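PDB 1TKS: 3,4-dihydroxy-2-butanone 4-phosphate synthase from Candida albicans, which catalyses the conversion of D-ribulose 5-phosphate to 3,4-dihydroxy-2-butanone 4-phosphate and formate, a step in riboflavin biosynthesis. Local coordinates for residues 133-136 against 140-143; 149-154 against 196-201. All coordinates share one frame; numbering follows the deposited sequence.

Interaction 1 precedes interaction 2 along the chain. Their centres lie about 11 Å apart, in the same part of the fold. Interaction 1 joins the end of strand 129-134 to the loop that follows it. That loop leads into helix 145-155, which packs on helix 195-203 in interaction 2. The two contacts also touch directly. The methyl of A134 meets V150, with CB and CG2 3.6 Å apart, and R143 lies along helix 195-203, its NH1 3.6 Å from CG1 of V199. The loop with R142 and R143, which probably binds the substrate, is thus bordered by both the preceding strand and the C-terminal helix.

Interaction 1 of 2, residues 133-136 against 140-143; sequences RAVP and KKRR
V135 lies against K141 and R142 where the chain doubles back after strand 129-134. The connection is the loop between that strand and helix 145-155, and it carries R142 and R143, residues that probably bind D-ribulose 5-phosphate. The contact is small and near the surface.

Its apolar part rests on one methyl group. With CG1 of V135 anti to the carbonyl carbon (chi1 -57°), CG2 falls between the backbone N and that carbon and reaches 3.7 Å from CB of R142. The same methyl is 3.9 Å from CB of K141. The valine side chain crosses both neighbours at about a right angle.

The charged ends of R142 and K141 look elsewhere. R142 runs extended from CG to NE and forms a salt bridge through NH2 with E147 of helix 145-155. E147 also accepts a hydrogen bond from the backbone N of V135, so one carboxylate links both segments to the helix. This probably helps to position R142 near T85, another likely substrate-binding residue. K141 bends at chi2 (65°), and its amine leads away from 133-136. At the near end of that chain the contact is van der Waals: CB and CG of K141 lie 3.4 and 3.6 Å from the carbonyl O of P136.

Interaction 2 of 2, residues 149-154 against 196-201; sequences AVQLST and NQLVEY
L152 and L198 make the close part of this contact. CD2 of L198 is the touching atom. It lies 4.0 Å from CD2 of L152 and 4.1 Å from CG of the same residue, so it meets the branch point as well as one methyl. The two side chains cross obliquely. L198 points at the other helix, with CG anti to its backbone N (chi1 -172°), which carries the methyl toward helix 145-155. L152 leaves its helix more to the side, and its branched end turns in to meet L198.

Q151 adds a looser touch through its aliphatic part, with CG 4.4 Å from CD2 of L198. The nearest backbones, at L152 and L198, stay 8.8 Å apart between CA atoms. This is helix-on-helix packing between 145-155 and the C-terminal helix 195-203, bridged by side chains alone. L139 touches both Q151 and L198, while L12 and Y15 of helix 8-16 cover L152. All three residues in the contact are buried.

Away from the leucine pair the character changes. T154 lies on the exposed side of helix 145-155. Its hydroxyl turns back on its own helix, where OG1 donates to the carbonyl O of V150 at 2.9 Å. That oxygen also accepts from the backbone N of T154, and the two donors approach from opposite faces of the carbonyl plane.

Interaction 1 of 2, residues 133-136 against 140-143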
ATOM      1  N   ARG B 133      -7.162   4.022 -13.735  1.00  8.73           N
ATOM      2  CA  ARG B 133      -7.792   4.163 -15.044  1.00  9.64           C
ATOM      3  C   ARG B 133      -6.844   4.657 -16.133  1.00  9.27           C
ATOM      4  O   ARG B 133      -6.412   5.809 -16.115  1.00 10.15           O
ATOM      5  CB  ARG B 133      -8.988   5.114 -14.948  1.00 10.10           C
ATOM      6  CG  ARG B 133     -10.111   4.601 -14.061  1.00 12.57           C
ATOM      7  CD  ARG B 133     -11.303   5.545 -14.073  1.00 17.43           C
ATOM      8  NE  ARG B 133     -11.929   5.560 -15.393  1.00 25.84           N
ATOM      9  CZ  ARG B 133     -13.066   6.184 -15.684  1.00 26.84           C
ATOM     10  NH1 ARG B 133     -13.718   6.858 -14.747  1.00 29.79           N
ATOM     11  NH2 ARG B 133     -13.552   6.129 -16.915  1.00 30.02           N
ATOM     12  N   ALA B 134      -6.531   3.783 -17.083  1.00  8.80           N
ATOM     13  CA  ALA B 134      -5.644   4.144 -18.187  1.00  9.20           C
ATOM     14  C   ALA B 134      -6.456   4.877 -19.255  1.00 10.57           C
ATOM     15  O   ALA B 134      -7.533   4.424 -19.642  1.00 12.19           O
ATOM     16  CB  ALA B 134      -5.009   2.891 -18.776  1.00 10.32           C
ATOM     17  N   VAL B 135      -5.938   6.003 -19.737  1.00  9.86           N
ATOM     18  CA  VAL B 135      -6.649   6.782 -20.746  1.00  9.57           C
ATOM     19  C   VAL B 135      -6.693   6.097 -22.108  1.00  9.99           C
ATOM     20  O   VAL B 135      -5.798   5.324 -22.460  1.00  9.95           O
ATOM     21  CB  VAL B 135      -6.021   8.194 -20.926  1.00  8.79           C
ATOM     22  CG1 VAL B 135      -6.014   8.929 -19.601  1.00  9.86           C
ATOM     23  CG2 VAL B 135      -4.601   8.088 -21.487  1.00  8.62           C
ATOM     24  N   PRO B 136      -7.757   6.357 -22.887  1.00 11.27           N
ATOM     25  CA  PRO B 136      -7.895   5.763 -24.218  1.00 11.27           C
ATOM     26  C   PRO B 136      -6.697   6.186 -25.062  1.00 10.57           C
ATOM     27  O   PRO B 136      -6.294   7.351 -25.035  1.00 12.25           O
ATOM     28  CB  PRO B 136      -9.194   6.372 -24.732  1.00 12.22           C
ATOM     29  CG  PRO B 136      -9.996   6.541 -23.492  1.00 11.64           C
ATOM     30  CD  PRO B 136      -8.978   7.094 -22.516  1.00 12.73           C
ATOM     31  N   LYS B 140       0.120   6.271 -26.413  1.00 12.39           N
ATOM     32  CA  LYS B 140       0.147   7.242 -27.495  1.00 15.79           C
ATOM     33  C   LYS B 140      -0.569   8.508 -27.053  1.00 16.08           C
ATOM     34  O   LYS B 140      -0.504   9.534 -27.726  1.00 17.08           O
ATOM     35  CB  LYS B 140      -0.513   6.674 -28.754  1.00 17.39           C
ATOM     36  CG  LYS B 140       0.322   5.605 -29.444  1.00 21.99           C
ATOM     37  CD  LYS B 140      -0.121   5.381 -30.882  1.00 24.56           C
ATOM     38  CE  LYS B 140      -1.467   4.677 -30.969  1.00 27.55           C
ATOM     39  NZ  LYS B 140      -1.405   3.251 -30.522  1.00 28.20           N
ATOM     40  N   LYS B 141      -1.237   8.431 -25.904  1.00 16.05           N
ATOM     41  CA  LYS B 141      -1.976   9.569 -25.366  1.00 16.33           C
ATOM     42  C   LYS B 141      -1.345  10.105 -24.082  1.00 16.43           C
ATOM     43  O   LYS B 141      -1.310  11.315 -23.860  1.00 18.11           O
ATOM     44  CB  LYS B 141      -3.426   9.164 -25.090  1.00 18.26           C
ATOM     45  CG  LYS B 141      -4.341  10.328 -24.742  1.00 22.00           C
ATOM     46  CD  LYS B 141      -4.494  11.272 -25.926  1.00 24.71           C
ATOM     47  CE  LYS B 141      -5.450  12.411 -25.612  1.00 27.32           C
ATOM     48  NZ  LYS B 141      -5.565  13.365 -26.750  1.00 27.26           N
ATOM     49  N   ARG B 142      -0.856   9.197 -23.242  1.00 15.81           N
ATOM     50  CA  ARG B 142      -0.228   9.558 -21.970  1.00 15.76           C
ATOM     51  C   ARG B 142       0.848   8.529 -21.640  1.00 15.09           C
ATOM     52  O   ARG B 142       0.564   7.334 -21.566  1.00 13.74           O
ATOM     53  CB  ARG B 142      -1.282   9.581 -20.857  1.00 15.74           C
ATOM     54  CG  ARG B 142      -0.741   9.938 -19.480  1.00 19.09           C
ATOM     55  CD  ARG B 142      -1.873  10.042 -18.458  1.00 20.82           C
ATOM     56  NE  ARG B 142      -1.402  10.478 -17.143  1.00 24.03           N
ATOM     57  CZ  ARG B 142      -0.865   9.679 -16.223  1.00 25.50           C
ATOM     58  NH1 ARG B 142      -0.466  10.183 -15.063  1.00 28.05           N
ATOM     59  NH2 ARG B 142      -0.744   8.378 -16.449  1.00 23.57           N
ATOM     60  N   ARG B 143       2.080   8.986 -21.438  1.00 14.85           N
ATOM     61  CA  ARG B 143       3.177   8.069 -21.138  1.00 15.00           C
ATOM     62  C   ARG B 143       3.299   7.679 -19.669  1.00 14.30           C
ATOM     63  O   ARG B 143       4.398   7.642 -19.120  1.00 16.33           O
ATOM     64  CB  ARG B 143       4.505   8.653 -21.620  1.00 14.56           C
ATOM     65  CG  ARG B 143       4.594   8.816 -23.124  1.00 15.68           C
ATOM     66  CD  ARG B 143       6.036   8.916 -23.570  1.00 18.03           C
ATOM     67  NE  ARG B 143       6.156   9.241 -24.986  1.00 19.51           N
ATOM     68  CZ  ARG B 143       7.291   9.156 -25.668  1.00 20.26           C
ATOM     69  NH1 ARG B 143       7.321   9.475 -26.954  1.00 20.04           N
ATOM     70  NH2 ARG B 143       8.394   8.739 -25.065  1.00 19.78           N
TER

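Interaction 2 of 2, residues 149-154 against 196-201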
ATOM      1  N   ALA B 149       1.219  -0.352 -18.409  1.00  8.65           N
ATOM      2  CA  ALA B 149       0.745  -1.665 -17.968  1.00  8.38           C
ATOM      3  C   ALA B 149      -0.360  -2.196 -18.879  1.00  9.04           C
ATOM      4  O   ALA B 149      -0.303  -3.339 -19.329  1.00  8.38           O
ATOM      5  CB  ALA B 149       0.244  -1.591 -16.519  1.00  9.85           C
ATOM      6  N   VAL B 150      -1.368  -1.372 -19.154  1.00  9.14           N
ATOM      7  CA  VAL B 150      -2.456  -1.809 -20.018  1.00  8.08           C
ATOM      8  C   VAL B 150      -1.950  -2.024 -21.449  1.00  8.57           C
ATOM      9  O   VAL B 150      -2.436  -2.902 -22.159  1.00  8.81           O
ATOM     10  CB  VAL B 150      -3.620  -0.787 -19.999  1.00  7.03           C
ATOM     11  CG1 VAL B 150      -4.747  -1.242 -20.925  1.00  6.54           C
ATOM     12  CG2 VAL B 150      -4.139  -0.636 -18.572  1.00  9.82           C
ATOM     13  N   GLN B 151      -0.961  -1.236 -21.863  1.00  7.39           N
ATOM     14  CA  GLN B 151      -0.393  -1.370 -23.203  1.00  7.89           C
ATOM     15  C   GLN B 151       0.337  -2.709 -23.331  1.00  6.98           C
ATOM     16  O   GLN B 151       0.217  -3.393 -24.348  1.00  8.41           O
ATOM     17  CB  GLN B 151       0.592  -0.233 -23.479  1.00  6.94           C
ATOM     18  CG  GLN B 151       1.026  -0.114 -24.938  1.00 10.33           C
ATOM     19  CD  GLN B 151       0.122   0.802 -25.734  1.00 11.36           C
ATOM     20  OE1 GLN B 151      -0.687   0.357 -26.552  1.00 15.46           O
ATOM     21  NE2 GLN B 151       0.254   2.097 -25.493  1.00  8.20           N
ATOM     22  N   LEU B 152       1.106  -3.068 -22.304  1.00  8.85           N
ATOM     23  CA  LEU B 152       1.839  -4.325 -22.315  1.00  7.26           C
ATOM     24  C   LEU B 152       0.874  -5.496 -22.404  1.00  7.42           C
ATOM     25  O   LEU B 152       1.055  -6.400 -23.219  1.00  8.42           O
ATOM     26  CB  LEU B 152       2.712  -4.453 -21.062  1.00  8.87           C
ATOM     27  CG  LEU B 152       3.991  -3.611 -21.100  1.00  8.30           C
ATOM     28  CD1 LEU B 152       4.598  -3.510 -19.709  1.00  9.01           C
ATOM     29  CD2 LEU B 152       4.985  -4.238 -22.074  1.00  9.93           C
ATOM     30  N   SER B 153      -0.162  -5.479 -21.573  1.00  7.82           N
ATOM     31  CA  SER B 153      -1.142  -6.553 -21.588  1.00  8.80           C
ATOM     32  C   SER B 153      -1.796  -6.675 -22.964  1.00  9.59           C
ATOM     33  O   SER B 153      -1.958  -7.779 -23.488  1.00  9.28           O
ATOM     34  CB  SER B 153      -2.202  -6.315 -20.506  1.00  8.32           C
ATOM     35  OG  SER B 153      -1.638  -6.510 -19.220  1.00  9.12           O
ATOM     36  N   THR B 154      -2.164  -5.544 -23.554  1.00  8.49           N
ATOM     37  CA  THR B 154      -2.791  -5.544 -24.872  1.00  9.62           C
ATOM     38  C   THR B 154      -1.856  -6.143 -25.922  1.00  9.31           C
ATOM     39  O   THR B 154      -2.255  -7.008 -26.707  1.00  9.32           O
ATOM     40  CB  THR B 154      -3.185  -4.113 -25.297  1.00  8.99           C
ATOM     41  OG1 THR B 154      -4.129  -3.583 -24.357  1.00 11.35           O
ATOM     42  CG2 THR B 154      -3.816  -4.120 -26.684  1.00  8.59           C
ATOM     43  N   ASN B 196       9.827   4.882 -23.340  1.00 13.20           N
ATOM     44  CA  ASN B 196      10.244   5.507 -24.584  1.00 13.91           C
ATOM     45  C   ASN B 196      10.480   4.408 -25.609  1.00 14.18           C
ATOM     46  O   ASN B 196      10.077   4.507 -26.769  1.00 12.65           O
ATOM     47  CB  ASN B 196      11.534   6.293 -24.371  1.00 18.56           C
ATOM     48  CG  ASN B 196      11.316   7.783 -24.425  1.00 23.68           C
ATOM     49  OD1 ASN B 196      10.649   8.359 -23.566  1.00 27.06           O
ATOM     50  ND2 ASN B 196      11.871   8.420 -25.447  1.00 27.75           N
ATOM     51  N   GLN B 197      11.141   3.354 -25.154  1.00 13.60           N
ATOM     52  CA  GLN B 197      11.458   2.203 -25.983  1.00 14.53           C
ATOM     53  C   GLN B 197      10.170   1.551 -26.487  1.00 13.28           C
ATOM     54  O   GLN B 197      10.079   1.132 -27.641  1.00 15.36           O
ATOM     55  CB  GLN B 197      12.269   1.209 -25.150  1.00 14.56           C
ATOM     56  CG  GLN B 197      12.830   0.039 -25.914  1.00 12.62           C
ATOM     57  CD  GLN B 197      13.275  -1.086 -24.996  1.00 11.58           C
ATOM     58  OE1 GLN B 197      13.915  -2.040 -25.437  1.00 13.38           O
ATOM     59  NE2 GLN B 197      12.928  -0.985 -23.715  1.00  8.21           N
ATOM     60  N   LEU B 198       9.167   1.483 -25.615  1.00 11.93           N
ATOM     61  CA  LEU B 198       7.886   0.878 -25.959  1.00 11.92           C
ATOM     62  C   LEU B 198       7.079   1.750 -26.926  1.00 12.33           C
ATOM     63  O   LEU B 198       6.434   1.239 -27.842  1.00 11.78           O
ATOM     64  CB  LEU B 198       7.086   0.614 -24.681  1.00 13.69           C
ATOM     65  CG  LEU B 198       5.795  -0.192 -24.821  1.00 16.21           C
ATOM     66  CD1 LEU B 198       6.089  -1.516 -25.518  1.00 15.86           C
ATOM     67  CD2 LEU B 198       5.193  -0.434 -23.440  1.00 16.08           C
ATOM     68  N   VAL B 199       7.118   3.066 -26.725  1.00 11.32           N
ATOM     69  CA  VAL B 199       6.394   3.986 -27.599  1.00 11.59           C
ATOM     70  C   VAL B 199       6.959   3.914 -29.014  1.00 13.21           C
ATOM     71  O   VAL B 199       6.213   3.943 -29.992  1.00 14.74           O
ATOM     72  CB  VAL B 199       6.483   5.445 -27.084  1.00 10.52           C
ATOM     73  CG1 VAL B 199       5.923   6.408 -28.134  1.00 11.70           C
ATOM     74  CG2 VAL B 199       5.704   5.582 -25.785  1.00 10.66           C
ATOM     75  N   GLU B 200       8.279   3.811 -29.122  1.00 12.48           N
ATOM     76  CA  GLU B 200       8.909   3.722 -30.429  1.00 15.22           C
ATOM     77  C   GLU B 200       8.421   2.466 -31.138  1.00 15.64           C
ATOM     78  O   GLU B 200       8.151   2.480 -32.340  1.00 15.52           O
ATOM     79  CB  GLU B 200      10.432   3.683 -30.285  1.00 16.40           C
ATOM     80  CG  GLU B 200      11.052   5.020 -29.908  1.00 22.23           C
ATOM     81  CD  GLU B 200      12.560   4.943 -29.786  1.00 25.48           C
ATOM     82  OE1 GLU B 200      13.196   4.307 -30.655  1.00 29.38           O
ATOM     83  OE2 GLU B 200      13.117   5.528 -28.833  1.00 29.47           O
ATOM     84  N   TYR B 201       8.294   1.378 -30.382  1.00 15.31           N
ATOM     85  CA  TYR B 201       7.841   0.108 -30.940  1.00 15.98           C
ATOM     86  C   TYR B 201       6.435   0.184 -31.534  1.00 16.94           C
ATOM     87  O   TYR B 201       6.225  -0.176 -32.693  1.00 18.22           O
ATOM     88  CB  TYR B 201       7.860  -0.983 -29.869  1.00 15.48           C
ATOM     89  CG  TYR B 201       7.467  -2.344 -30.402  1.00 14.32           C
ATOM     90  CD1 TYR B 201       8.371  -3.115 -31.125  1.00 15.48           C
ATOM     91  CD2 TYR B 201       6.177  -2.839 -30.216  1.00 14.36           C
ATOM     92  CE1 TYR B 201       8.001  -4.348 -31.656  1.00 14.69           C
ATOM     93  CE2 TYR B 201       5.793  -4.068 -30.743  1.00 14.89           C
ATOM     94  CZ  TYR B 201       6.712  -4.817 -31.463  1.00 14.83           C
ATOM     95  OH  TYR B 201       6.334  -6.032 -31.989  1.00 15.47           O
TER